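Local coordinates for hemolysin (PDB 3HVN), which probably forms large pores in cholesterol-containing host membranes, as a secreted cholesterol-dependent cytolysin that binds, oligomerises and inserts, at residues A[63-68]-A[414-419]; A[75-80]-A[383-388]; A[100-105]-A[118-123]; A[125-130]-A[147-152]. The protein carries 1 engineered substitution. All blocks are in the same frame, centred on the assembly; numbering follows the deposited sequence.

Interaction 1. Residues A[63-68]-A[414-419]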
loop_
_atom_site.group_PDB
_atom_site.type_symbol
_atom_site.label_atom_id
_atom_site.label_comp_id
_atom_site.label_asym_id
_atom_site.label_seq_id
_atom_site.Cartn_x
_atom_site.Cartn_y
_atom_site.Cartn_z
ATOM N N PRO A 63 -9.469 -19.656 4.041
ATOM C CA PRO A 63 -9.973 -20.721 3.170
ATOM C C PRO A 63 -8.940 -21.102 2.115
ATOM O O PRO A 63 -8.308 -20.225 1.528
ATOM C CB PRO A 63 -11.193 -20.078 2.507
ATOM C CG PRO A 63 -11.653 -19.057 3.487
ATOM C CD PRO A 63 -10.405 -18.521 4.129
ATOM N N ALA A 64 -8.774 -22.401 1.887
ATOM C CA ALA A 64 -7.782 -22.898 0.940
ATOM C C ALA A 64 -7.875 -22.197 -0.412
ATOM O O ALA A 64 -8.964 -21.841 -0.865
ATOM C CB ALA A 64 -7.925 -24.403 0.769
ATOM N N THR A 65 -6.724 -21.998 -1.047
ATOM C CA THR A 65 -6.669 -21.384 -2.368
ATOM C C THR A 65 -7.519 -22.183 -3.346
ATOM O O THR A 65 -7.540 -23.413 -3.294
ATOM C CB THR A 65 -5.225 -21.320 -2.894
ATOM O OG1 THR A 65 -4.789 -22.633 -3.262
ATOM C CG2 THR A 65 -4.295 -20.761 -1.828
ATOM N N THR A 66 -8.221 -21.490 -4.236
ATOM C CA THR A 66 -9.126 -22.166 -5.163
ATOM C C THR A 66 -8.989 -21.669 -6.599
ATOM O O THR A 66 -8.281 -20.701 -6.867
ATOM C CB THR A 66 -10.597 -22.027 -4.723
ATOM O OG1 THR A 66 -10.929 -20.640 -4.585
ATOM C CG2 THR A 66 -10.826 -22.734 -3.395
ATOM N N GLY A 67 -9.674 -22.346 -7.515
ATOM C CA GLY A 67 -9.661 -21.973 -8.916
ATOM C C GLY A 67 -11.063 -21.843 -9.479
ATOM O O GLY A 67 -11.935 -22.665 -9.194
ATOM N N MET A 68 -11.281 -20.807 -10.282
ATOM C CA MET A 68 -12.595 -20.546 -10.857
ATOM C C MET A 68 -12.511 -20.342 -12.366
ATOM O O MET A 68 -11.442 -20.055 -12.902
ATOM C CB MET A 68 -13.223 -19.313 -10.202
ATOM C CG MET A 68 -13.580 -19.498 -8.736
ATOM S SD MET A 68 -15.156 -20.342 -8.505
ATOM C CE MET A 68 -16.290 -19.115 -9.149
ATOM N N VAL A 414 -5.286 -27.869 -14.320
ATOM C CA VAL A 414 -5.127 -27.617 -12.894
ATOM C C VAL A 414 -6.444 -27.783 -12.146
ATOM O O VAL A 414 -7.454 -27.177 -12.504
ATOM C CB VAL A 414 -4.597 -26.195 -12.628
ATOM C CG1 VAL A 414 -4.295 -26.012 -11.149
ATOM C CG2 VAL A 414 -3.360 -25.922 -13.467
ATOM N N SER A 415 -6.426 -28.606 -11.104
ATOM C CA SER A 415 -7.593 -28.786 -10.251
ATOM C C SER A 415 -7.255 -28.403 -8.816
ATOM O O SER A 415 -6.435 -29.053 -8.167
ATOM C CB SER A 415 -8.088 -30.233 -10.311
ATOM O OG SER A 415 -9.252 -30.406 -9.523
ATOM N N TYR A 416 -7.885 -27.339 -8.328
ATOM C CA TYR A 416 -7.636 -26.860 -6.973
ATOM C C TYR A 416 -8.622 -27.446 -5.970
ATOM O O TYR A 416 -9.611 -26.807 -5.610
ATOM C CB TYR A 416 -7.684 -25.331 -6.921
ATOM C CG TYR A 416 -6.432 -24.662 -7.437
ATOM C CD1 TYR A 416 -5.252 -24.695 -6.706
ATOM C CD2 TYR A 416 -6.430 -23.991 -8.653
ATOM C CE1 TYR A 416 -4.105 -24.084 -7.172
ATOM C CE2 TYR A 416 -5.287 -23.375 -9.127
ATOM C CZ TYR A 416 -4.128 -23.425 -8.382
ATOM O OH TYR A 416 -2.987 -22.814 -8.849
ATOM N N ASN A 417 -8.347 -28.666 -5.522
ATOM C CA ASN A 417 -9.170 -29.309 -4.507
ATOM C C ASN A 417 -8.906 -28.715 -3.128
ATOM O O ASN A 417 -8.277 -27.664 -3.007
ATOM C CB ASN A 417 -8.924 -30.817 -4.489
ATOM C CG ASN A 417 -9.341 -31.491 -5.782
ATOM O OD1 ASN A 417 -9.959 -30.871 -6.647
ATOM N ND2 ASN A 417 -9.006 -32.769 -5.917
ATOM N N GLU A 418 -9.384 -29.393 -2.090
ATOM C CA GLU A 418 -9.195 -28.921 -0.723
ATOM C C GLU A 418 -7.715 -28.861 -0.356
ATOM O O GLU A 418 -6.864 -29.361 -1.092
ATOM C CB GLU A 418 -9.961 -29.808 0.262
ATOM C CG GLU A 418 -11.468 -29.779 0.066
ATOM C CD GLU A 418 -12.203 -30.666 1.049
ATOM O OE1 GLU A 418 -11.536 -31.446 1.761
ATOM O OE2 GLU A 418 -13.448 -30.585 1.107
ATOM N N ALA A 419 -7.420 -28.239 0.782
ATOM C CA ALA A 419 -6.045 -28.051 1.239
ATOM C C ALA A 419 -5.292 -27.051 0.365
ATOM O O ALA A 419 -4.127 -26.744 0.618
ATOM C CB ALA A 419 -5.305 -29.384 1.295
#
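Y416 meets the backbone of T66 and G67 with the root of its side chain: Y416 CB lies 3.6 Å from G67 N and 3.9 Å from T66 CA. With CG beside the backbone N (chi1 -78°), the ring leans past the T66–G67 peptide, and Y416 CD2 comes to 3.8 Å from G67 CA. G67 carries no side chain, which lets the ring lie this close to the main chain. On the other flank, T65 OG1 approaches Y416 CD1 obliquely at 4.0 Å. Further along, A64 CB rests on the backbone of A419, 3.8 Å from A419 C.

The two segments run almost exactly opposite ways, 177° apart, yet the backbones lie alongside each other without hydrogen bonds between them, in contact by packing. This is the junction between two parts of the cytolysin rod: strand 66-70 belongs to the long sheet of its elongated middle, whereas strand 404-416 belongs to the four-stranded sheet of the C-terminal beta sandwich, the membrane-recognition domain of the family.

Outside the first shell, partners from neighbouring strands fix the groups. Y416 OH is hydrogen-bonded to R78 of strand 73-88, and the tyrosine side chain also touches F74 and V76 there, so it reaches beyond the edge strand 66-70 to the next one. T65 OG1 has a weak hydrogen bond to the carbonyl of G420. Within 414-419, S415 OG donates to N417 OD1 over 3.0 Å, from above the amide plane, linking two side chains two residues apart.

Interaction 2. Residues A[75-80]-A[383-388]; sequences VVLRRE and IETTST
V76, R78 and E80 pair with T388, T386 and E384 as antiparallel hydrogen-bonded pairs, the two strands running at 163° with their axes 4.4 Å apart. Each pair is closed by two N-H to O bonds, six in all. The straightest is V76 N to T388 O at 2.8 Å (170°), whereas the return bond from T388 N to V76 O is the most bent. Between them, L77 faces S387 and R79 faces T385 as non-hydrogen-bonded pairs, where R79 CA comes near E384 O.

This unbroken pairing joins strand 73-88 to the long strand 376-401, two neighbouring strands of the slender, curved sheet that in cholesterol-dependent cytolysins links the bulky upper domains to the C-terminal sandwich.

On the L77–R79 face, R79 runs alongside T385, both side chains heading in one direction. R79 CG sits between its backbone N and carbonyl carbon (chi1 57°), and a bend at chi3 carries R79 NE to 4.0 Å from T385 CG2. R79 CB also packs on I383 CG2 at 3.6 Å. L77 meets T385 at a slant, with L77 CD2 4.1 Å from T385 CG2.

The V76–R78–E80 face is more polar. R78 lays its CB 4.1 Å from T386 CG2, then stretches away to a salt bridge between its NH2 and E422, a nitrogen it shares with the Y416 hydroxyl. E80 OE2 and E384 OE2 stand 4.6 Å apart as like charges; K82 probably eases their repulsion, through a salt bridge to E384 OE1 and a weak, long ion pair to E80 OE2.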
loop_
_atom_site.group_PDB
_atom_site.type_symbol
_atom_site.label_atom_id
_atom_site.label_comp_id
_atom_site.label_asym_id
_atom_site.label_seq_id
_atom_site.Cartn_x
_atom_site.Cartn_y
_atom_site.Cartn_z
ATOM N N VAL A 75 -9.478 -18.061 -12.932
ATOM C CA VAL A 75 -9.166 -17.243 -11.767
ATOM C C VAL A 75 -8.586 -18.080 -10.631
ATOM O O VAL A 75 -9.297 -18.851 -9.987
ATOM C CB VAL A 75 -10.412 -16.495 -11.254
ATOM C CG1 VAL A 75 -10.106 -15.793 -9.939
ATOM C CG2 VAL A 75 -10.903 -15.503 -12.296
ATOM N N VAL A 76 -7.288 -17.923 -10.399
ATOM C CA VAL A 76 -6.613 -18.591 -9.296
ATOM C C VAL A 76 -6.611 -17.689 -8.069
ATOM O O VAL A 76 -5.891 -16.691 -8.021
ATOM C CB VAL A 76 -5.160 -18.951 -9.656
ATOM C CG1 VAL A 76 -4.444 -19.538 -8.449
ATOM C CG2 VAL A 76 -5.127 -19.919 -10.825
ATOM N N LEU A 77 -7.426 -18.044 -7.082
ATOM C CA LEU A 77 -7.528 -17.265 -5.856
ATOM C C LEU A 77 -6.677 -17.881 -4.749
ATOM O O LEU A 77 -6.952 -18.989 -4.279
ATOM C CB LEU A 77 -8.989 -17.153 -5.414
ATOM C CG LEU A 77 -9.315 -16.166 -4.288
ATOM C CD1 LEU A 77 -10.779 -15.757 -4.338
ATOM C CD2 LEU A 77 -8.960 -16.743 -2.925
ATOM N N ARG A 78 -5.641 -17.152 -4.345
ATOM C CA ARG A 78 -4.747 -17.594 -3.281
ATOM C C ARG A 78 -4.662 -16.551 -2.173
ATOM O O ARG A 78 -4.089 -15.478 -2.362
ATOM C CB ARG A 78 -3.346 -17.869 -3.833
ATOM C CG ARG A 78 -3.289 -18.927 -4.921
ATOM C CD ARG A 78 -1.852 -19.196 -5.337
ATOM N NE ARG A 78 -1.762 -20.147 -6.440
ATOM C CZ ARG A 78 -0.619 -20.577 -6.963
ATOM N NH1 ARG A 78 0.538 -20.143 -6.481
ATOM N NH2 ARG A 78 -0.629 -21.443 -7.967
ATOM N N ARG A 79 -5.233 -16.869 -1.018
ATOM C CA ARG A 79 -5.186 -15.969 0.129
ATOM C C ARG A 79 -4.352 -16.580 1.251
ATOM O O ARG A 79 -4.669 -17.661 1.752
ATOM C CB ARG A 79 -6.601 -15.654 0.621
ATOM C CG ARG A 79 -7.417 -16.880 1.004
ATOM C CD ARG A 79 -8.866 -16.517 1.288
ATOM N NE ARG A 79 -9.561 -16.065 0.086
ATOM C CZ ARG A 79 -10.848 -15.742 0.043
ATOM N NH1 ARG A 79 -11.590 -15.818 1.139
ATOM N NH2 ARG A 79 -11.396 -15.342 -1.096
ATOM N N GLU A 80 -3.282 -15.896 1.642
ATOM C CA GLU A 80 -2.404 -16.418 2.686
ATOM C C GLU A 80 -2.390 -15.545 3.937
ATOM O O GLU A 80 -2.659 -14.345 3.879
ATOM C CB GLU A 80 -0.979 -16.619 2.161
ATOM C CG GLU A 80 -0.193 -15.336 1.957
ATOM C CD GLU A 80 1.295 -15.590 1.814
ATOM O OE1 GLU A 80 1.789 -16.576 2.401
ATOM O OE2 GLU A 80 1.972 -14.805 1.119
ATOM N N ILE A 383 -4.901 -11.224 6.153
ATOM C CA ILE A 383 -4.940 -12.141 5.023
ATOM C C ILE A 383 -4.636 -11.431 3.709
ATOM O O ILE A 383 -5.390 -10.560 3.274
ATOM C CB ILE A 383 -6.310 -12.834 4.904
ATOM C CG1 ILE A 383 -6.596 -13.670 6.151
ATOM C CG2 ILE A 383 -6.358 -13.702 3.657
ATOM C CD1 ILE A 383 -5.589 -14.772 6.389
ATOM N N GLU A 384 -3.525 -11.805 3.084
ATOM C CA GLU A 384 -3.190 -11.293 1.764
ATOM C C GLU A 384 -3.868 -12.147 0.701
ATOM O O GLU A 384 -3.559 -13.330 0.548
ATOM C CB GLU A 384 -1.676 -11.282 1.549
ATOM C CG GLU A 384 -1.260 -10.911 0.134
ATOM C CD GLU A 384 0.237 -10.711 -0.001
ATOM O OE1 GLU A 384 0.868 -10.261 0.977
ATOM O OE2 GLU A 384 0.781 -10.998 -1.088
ATOM N N THR A 385 -4.803 -11.539 -0.022
ATOM C CA THR A 385 -5.559 -12.249 -1.043
ATOM C C THR A 385 -5.078 -11.867 -2.437
ATOM O O THR A 385 -5.330 -10.759 -2.909
ATOM C CB THR A 385 -7.067 -11.953 -0.935
ATOM O OG1 THR A 385 -7.488 -12.080 0.429
ATOM C CG2 THR A 385 -7.861 -12.917 -1.803
ATOM N N THR A 386 -4.382 -12.791 -3.091
ATOM C CA THR A 386 -3.888 -12.559 -4.442
ATOM C C THR A 386 -4.519 -13.530 -5.437
ATOM O O THR A 386 -4.514 -14.745 -5.229
ATOM C CB THR A 386 -2.350 -12.663 -4.513
ATOM O OG1 THR A 386 -1.920 -12.524 -5.872
ATOM C CG2 THR A 386 -1.874 -14.001 -3.967
ATOM N N SER A 387 -5.070 -12.983 -6.516
ATOM C CA SER A 387 -5.686 -13.793 -7.559
ATOM C C SER A 387 -4.891 -13.683 -8.853
ATOM O O SER A 387 -4.110 -12.750 -9.032
ATOM C CB SER A 387 -7.135 -13.360 -7.792
ATOM O OG SER A 387 -7.200 -12.019 -8.249
ATOM N N THR A 388 -5.092 -14.639 -9.754
ATOM C CA THR A 388 -4.377 -14.645 -11.025
ATOM C C THR A 388 -5.291 -15.071 -12.168
ATOM O O THR A 388 -6.035 -16.042 -12.048
ATOM C CB THR A 388 -3.158 -15.582 -10.977
ATOM O OG1 THR A 388 -2.408 -15.335 -9.782
ATOM C CG2 THR A 388 -2.266 -15.360 -12.189
#

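Interaction 3. Residues A[100-105]-A[118-123]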
loop_
_atom_site.group_PDB
_atom_site.type_symbol
_atom_site.label_atom_id
_atom_site.label_comp_id
_atom_site.label_asym_id
_atom_site.label_seq_id
_atom_site.Cartn_x
_atom_site.Cartn_y
_atom_site.Cartn_z
ATOM N N ASN A 100 -4.778 17.429 20.257
ATOM C CA ASN A 100 -4.300 18.007 21.504
ATOM C C ASN A 100 -2.780 18.083 21.454
ATOM O O ASN A 100 -2.101 17.970 22.474
ATOM C CB ASN A 100 -4.754 17.162 22.696
ATOM C CG ASN A 100 -4.525 17.855 24.026
ATOM O OD1 ASN A 100 -4.147 19.025 24.072
ATOM N ND2 ASN A 100 -4.757 17.134 25.117
ATOM N N ILE A 101 -2.257 18.277 20.247
ATOM C CA ILE A 101 -0.822 18.218 20.005
ATOM C C ILE A 101 -0.220 19.574 19.648
ATOM O O ILE A 101 -0.694 20.259 18.741
ATOM C CB ILE A 101 -0.487 17.219 18.875
ATOM C CG1 ILE A 101 -0.586 15.778 19.383
ATOM C CG2 ILE A 101 0.902 17.487 18.321
ATOM C CD1 ILE A 101 -2.001 15.308 19.649
ATOM N N TYR A 102 0.828 19.949 20.372
ATOM C CA TYR A 102 1.594 21.152 20.067
ATOM C C TYR A 102 2.995 21.030 20.656
ATOM O O TYR A 102 3.183 20.376 21.681
ATOM C CB TYR A 102 0.887 22.405 20.594
ATOM C CG TYR A 102 0.813 22.496 22.101
ATOM C CD1 TYR A 102 1.813 23.132 22.827
ATOM C CD2 TYR A 102 -0.259 21.956 22.798
ATOM C CE1 TYR A 102 1.749 23.222 24.203
ATOM C CE2 TYR A 102 -0.331 22.040 24.175
ATOM C CZ TYR A 102 0.675 22.674 24.873
ATOM O OH TYR A 102 0.607 22.761 26.245
ATOM N N PRO A 103 3.986 21.653 20.001
ATOM C CA PRO A 103 5.392 21.560 20.411
ATOM C C PRO A 103 5.593 21.874 21.891
ATOM O O PRO A 103 5.142 22.916 22.367
ATOM C CB PRO A 103 6.075 22.624 19.550
ATOM C CG PRO A 103 5.216 22.731 18.341
ATOM C CD PRO A 103 3.811 22.514 18.819
ATOM N N GLY A 104 6.263 20.975 22.604
ATOM C CA GLY A 104 6.534 21.166 24.017
ATOM C C GLY A 104 5.359 20.772 24.891
ATOM O O GLY A 104 5.422 20.872 26.116
ATOM N N ALA A 105 4.283 20.322 24.255
ATOM C CA ALA A 105 3.079 19.921 24.971
ATOM C C ALA A 105 3.368 18.792 25.955
ATOM O O ALA A 105 3.945 17.767 25.589
ATOM C CB ALA A 105 1.991 19.507 23.992
ATOM N N PRO A 118 -4.175 11.723 23.389
ATOM C CA PRO A 118 -3.471 11.916 24.664
ATOM C C PRO A 118 -4.178 12.874 25.617
ATOM O O PRO A 118 -5.089 13.599 25.216
ATOM C CB PRO A 118 -2.125 12.517 24.235
ATOM C CG PRO A 118 -1.999 12.213 22.776
ATOM C CD PRO A 118 -3.395 12.240 22.253
ATOM N N THR A 119 -3.748 12.865 26.876
ATOM C CA THR A 119 -4.270 13.781 27.882
ATOM C C THR A 119 -3.208 14.813 28.252
ATOM O O THR A 119 -2.077 14.461 28.590
ATOM C CB THR A 119 -4.713 13.034 29.153
ATOM O OG1 THR A 119 -5.705 12.057 28.816
ATOM C CG2 THR A 119 -5.292 14.007 30.168
ATOM N N LEU A 120 -3.583 16.086 28.185
ATOM C CA LEU A 120 -2.654 17.177 28.452
ATOM C C LEU A 120 -2.542 17.456 29.947
ATOM O O LEU A 120 -3.540 17.445 30.667
ATOM C CB LEU A 120 -3.100 18.441 27.709
ATOM C CG LEU A 120 -2.079 19.561 27.486
ATOM C CD1 LEU A 120 -2.565 20.513 26.404
ATOM C CD2 LEU A 120 -1.784 20.319 28.771
ATOM N N ILE A 121 -1.319 17.702 30.407
ATOM C CA ILE A 121 -1.082 18.052 31.803
ATOM C C ILE A 121 -0.859 19.554 31.949
ATOM O O ILE A 121 0.258 20.046 31.784
ATOM C CB ILE A 121 0.133 17.302 32.380
ATOM C CG1 ILE A 121 -0.062 15.791 32.246
ATOM C CG2 ILE A 121 0.356 17.685 33.835
ATOM C CD1 ILE A 121 1.031 14.972 32.895
ATOM N N SER A 122 -1.930 20.278 32.255
ATOM C CA SER A 122 -1.860 21.728 32.396
ATOM C C SER A 122 -1.310 22.133 33.760
ATOM O O SER A 122 -2.066 22.465 34.673
ATOM C CB SER A 122 -3.238 22.356 32.170
ATOM O OG SER A 122 -4.210 21.774 33.020
ATOM N N ILE A 123 0.012 22.104 33.887
ATOM C CA ILE A 123 0.676 22.486 35.128
ATOM C C ILE A 123 1.635 23.642 34.864
ATOM O O ILE A 123 1.903 23.981 33.712
ATOM C CB ILE A 123 1.463 21.303 35.728
ATOM C CG1 ILE A 123 1.827 21.579 37.188
ATOM C CG2 ILE A 123 2.706 21.012 34.898
ATOM C CD1 ILE A 123 2.697 20.510 37.812
#
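A first torsion of -169° sets N100 CG opposite its own backbone N and extends the amide toward L120, whose CG takes a similar course (chi1 -161°); the two side chains meet at about a right angle. The amide lies against the leucine by both its branches: N100 OD1 is 3.2 Å from L120 CD1, and N100 ND2 is 3.3 Å from L120 CB. The meeting is van der Waals packing of a polar group on an aliphatic one; N100 ND2 and L120 N, 3.4 Å apart, are two donors and cannot bond to each other.

L120 CD1 serves a second neighbour. It touches the edge of the Y102 ring, in the ring plane, 3.5 Å from Y102 CE2, and the leucine again crosses its partner roughly at right angles. One methyl thus touches both the amide oxygen and the aromatic edge. Separately, I101 CD1 makes a looser apolar contact with P118 CD at 4.3 Å. Both L120 and Y102 also touch R151 at the start of helix 151-166, which places this meeting of loops beside that helix.

From Y102 the chain reverses through a type II beta turn ending at A105, with P103 and G104 in its central positions and G104 at the positive phi such a turn requires, before strand 106-108 joins the upper sheet of the cytolysin.

Interaction 4. Residues A[125-130]-A[147-152]; sequences RGDLTL and NSPTRS
P149, the residue most covered in this contact, packs on R125, and the contact is largely van der Waals packing around its ring. P149 CD lies 3.4 Å from R125 CB. Bends at chi2 and chi3 fold the arginine back over the proline, so that P149 CB stands 4.2 Å above one face of the R125 guanidinium, over its centre. From another side comes L128, whose CG is 3.4 Å from P149 CG and whose CD1 is 3.6 Å from the same atom; a chi1 of 37° brings the leucine branch toward the ring. G126 contributes its carbonyl, with G126 O near P149 CG. The proline is thus met by an arginine plane, a peptide oxygen and a leucine branch.

The hydrogen bonding is sparser. S148 N donates to D127 OD1 over 2.9 Å, meeting that oxygen from above the carboxylate plane, and the N-H...O angle is 153°. The same D127 OD1 also lies beside N147 CA, at 3.2 Å. Beyond the segments, R125 NH1 is hydrogen-bonded to the carbonyl of G104, which holds the guanidinium at the proline.

Strands 128-133 and 142-146 form an antiparallel hairpin, and residues 147-150 lead from its second strand into helix 151-166, with T150 at the N-cap position, though its side chain makes no capping bond.

Chemically, P149 has no N-H to give and contributes ring carbons and its carbonyl; the single hydrogen bond across the contact is made by the neighbouring S148 N-H to a surface aspartate.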
loop_
_atom_site.group_PDB
_atom_site.type_symbol
_atom_site.label_atom_id
_atom_site.label_comp_id
_atom_site.label_asym_id
_atom_site.label_seq_id
_atom_site.Cartn_x
_atom_site.Cartn_y
_atom_site.Cartn_z
ATOM N N ARG A 125 4.392 25.398 33.739
ATOM C CA ARG A 125 5.394 24.959 32.777
ATOM C C ARG A 125 6.709 25.722 32.909
ATOM O O ARG A 125 6.718 26.919 33.195
ATOM C CB ARG A 125 4.854 25.094 31.352
ATOM C CG ARG A 125 3.625 24.248 31.070
ATOM C CD ARG A 125 3.906 22.778 31.323
ATOM N NE ARG A 125 5.161 22.353 30.710
ATOM C CZ ARG A 125 5.289 22.006 29.433
ATOM N NH1 ARG A 125 4.236 22.034 28.628
ATOM N NH2 ARG A 125 6.471 21.634 28.961
ATOM N N GLY A 126 7.817 25.017 32.695
ATOM C CA GLY A 126 9.128 25.636 32.728
ATOM C C GLY A 126 9.520 26.176 31.368
ATOM O O GLY A 126 9.317 25.516 30.348
ATOM N N ASP A 127 10.079 27.382 31.351
ATOM C CA ASP A 127 10.489 28.026 30.108
ATOM C C ASP A 127 11.367 27.102 29.272
ATOM O O ASP A 127 12.336 26.530 29.774
ATOM C CB ASP A 127 11.233 29.330 30.404
ATOM C CG ASP A 127 10.419 30.287 31.254
ATOM O OD1 ASP A 127 9.209 30.040 31.439
ATOM O OD2 ASP A 127 10.990 31.286 31.738
ATOM N N LEU A 128 11.026 26.955 27.995
ATOM C CA LEU A 128 11.774 26.069 27.106
ATOM C C LEU A 128 12.031 26.696 25.738
ATOM O O LEU A 128 11.303 27.590 25.308
ATOM C CB LEU A 128 11.064 24.719 26.960
ATOM C CG LEU A 128 9.534 24.719 26.930
ATOM C CD1 LEU A 128 9.001 25.484 25.731
ATOM C CD2 LEU A 128 8.999 23.294 26.937
ATOM N N THR A 129 13.068 26.219 25.057
ATOM C CA THR A 129 13.474 26.790 23.777
ATOM C C THR A 129 12.973 25.977 22.586
ATOM O O THR A 129 13.133 24.754 22.536
ATOM C CB THR A 129 15.006 26.931 23.686
ATOM O OG1 THR A 129 15.486 27.692 24.800
ATOM C CG2 THR A 129 15.401 27.629 22.392
ATOM N N LEU A 130 12.369 26.672 21.625
ATOM C CA LEU A 130 11.846 26.040 20.420
ATOM C C LEU A 130 12.638 26.454 19.184
ATOM O O LEU A 130 13.197 27.552 19.129
ATOM C CB LEU A 130 10.367 26.386 20.230
ATOM C CG LEU A 130 9.334 25.509 20.941
ATOM C CD1 LEU A 130 9.720 25.263 22.390
ATOM C CD2 LEU A 130 7.946 26.130 20.846
ATOM N N ASN A 147 8.485 31.269 27.303
ATOM C CA ASN A 147 8.155 31.377 28.719
ATOM C C ASN A 147 6.762 30.831 29.007
ATOM O O ASN A 147 5.881 30.883 28.150
ATOM C CB ASN A 147 8.249 32.833 29.179
ATOM C CG ASN A 147 7.291 33.746 28.433
ATOM O OD1 ASN A 147 6.717 33.364 27.413
ATOM N ND2 ASN A 147 7.117 34.960 28.939
ATOM N N SER A 148 6.570 30.315 30.219
ATOM C CA SER A 148 5.297 29.716 30.612
ATOM C C SER A 148 4.639 29.001 29.436
ATOM O O SER A 148 3.553 29.384 28.999
ATOM C CB SER A 148 4.356 30.779 31.182
ATOM O OG SER A 148 4.900 31.369 32.350
ATOM N N PRO A 149 5.305 27.958 28.920
ATOM C CA PRO A 149 4.888 27.214 27.726
ATOM C C PRO A 149 3.405 26.857 27.714
ATOM O O PRO A 149 2.874 26.357 28.705
ATOM C CB PRO A 149 5.735 25.944 27.799
ATOM C CG PRO A 149 6.966 26.370 28.508
ATOM C CD PRO A 149 6.535 27.401 29.511
ATOM N N THR A 150 2.754 27.120 26.587
ATOM C CA THR A 150 1.345 26.798 26.397
ATOM C C THR A 150 0.974 27.025 24.937
ATOM O O THR A 150 1.733 27.639 24.189
ATOM C CB THR A 150 0.439 27.656 27.300
ATOM O OG1 THR A 150 -0.934 27.325 27.058
ATOM C CG2 THR A 150 0.657 29.134 27.024
ATOM N N ARG A 151 -0.190 26.525 24.531
ATOM C CA ARG A 151 -0.640 26.663 23.148
ATOM C C ARG A 151 -0.483 28.093 22.639
ATOM O O ARG A 151 0.018 28.318 21.535
ATOM C CB ARG A 151 -2.096 26.213 23.009
ATOM C CG ARG A 151 -2.309 24.727 23.250
ATOM C CD ARG A 151 -3.765 24.336 23.053
ATOM N NE ARG A 151 -4.643 25.004 24.008
ATOM C CZ ARG A 151 -4.919 24.536 25.220
ATOM N NH1 ARG A 151 -4.385 23.394 25.631
ATOM N NH2 ARG A 151 -5.730 25.210 26.024
ATOM N N SER A 152 -0.907 29.056 23.451
ATOM C CA SER A 152 -0.836 30.464 23.077
ATOM C C SER A 152 0.604 30.929 22.884
ATOM O O SER A 152 0.960 31.451 21.827
ATOM C CB SER A 152 -1.530 31.332 24.128
ATOM O OG SER A 152 -1.494 32.701 23.763
#

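From the N terminus, 63-68 and 75-80 come first, on successive strands of one sheet that bond to each other directly. Their partners lie more than 300 residues on, so interaction 1 closes the longest loop and interaction 2 a slightly shorter one nested inside it. Within both sit two short loops in series: interaction 3 closes 100-105 onto 118-123 before interaction 4 closes 125-130 onto 147-152. Interactions 1 and 2 tie the elongated middle sheet to itself and to the C-terminal sandwich. Interactions 3 and 4, which also touch, knit loops, hairpin and helix 151-166 together. The centres of interactions 1 and 3 are about 54 Å apart, on opposite sides of the chain's centre.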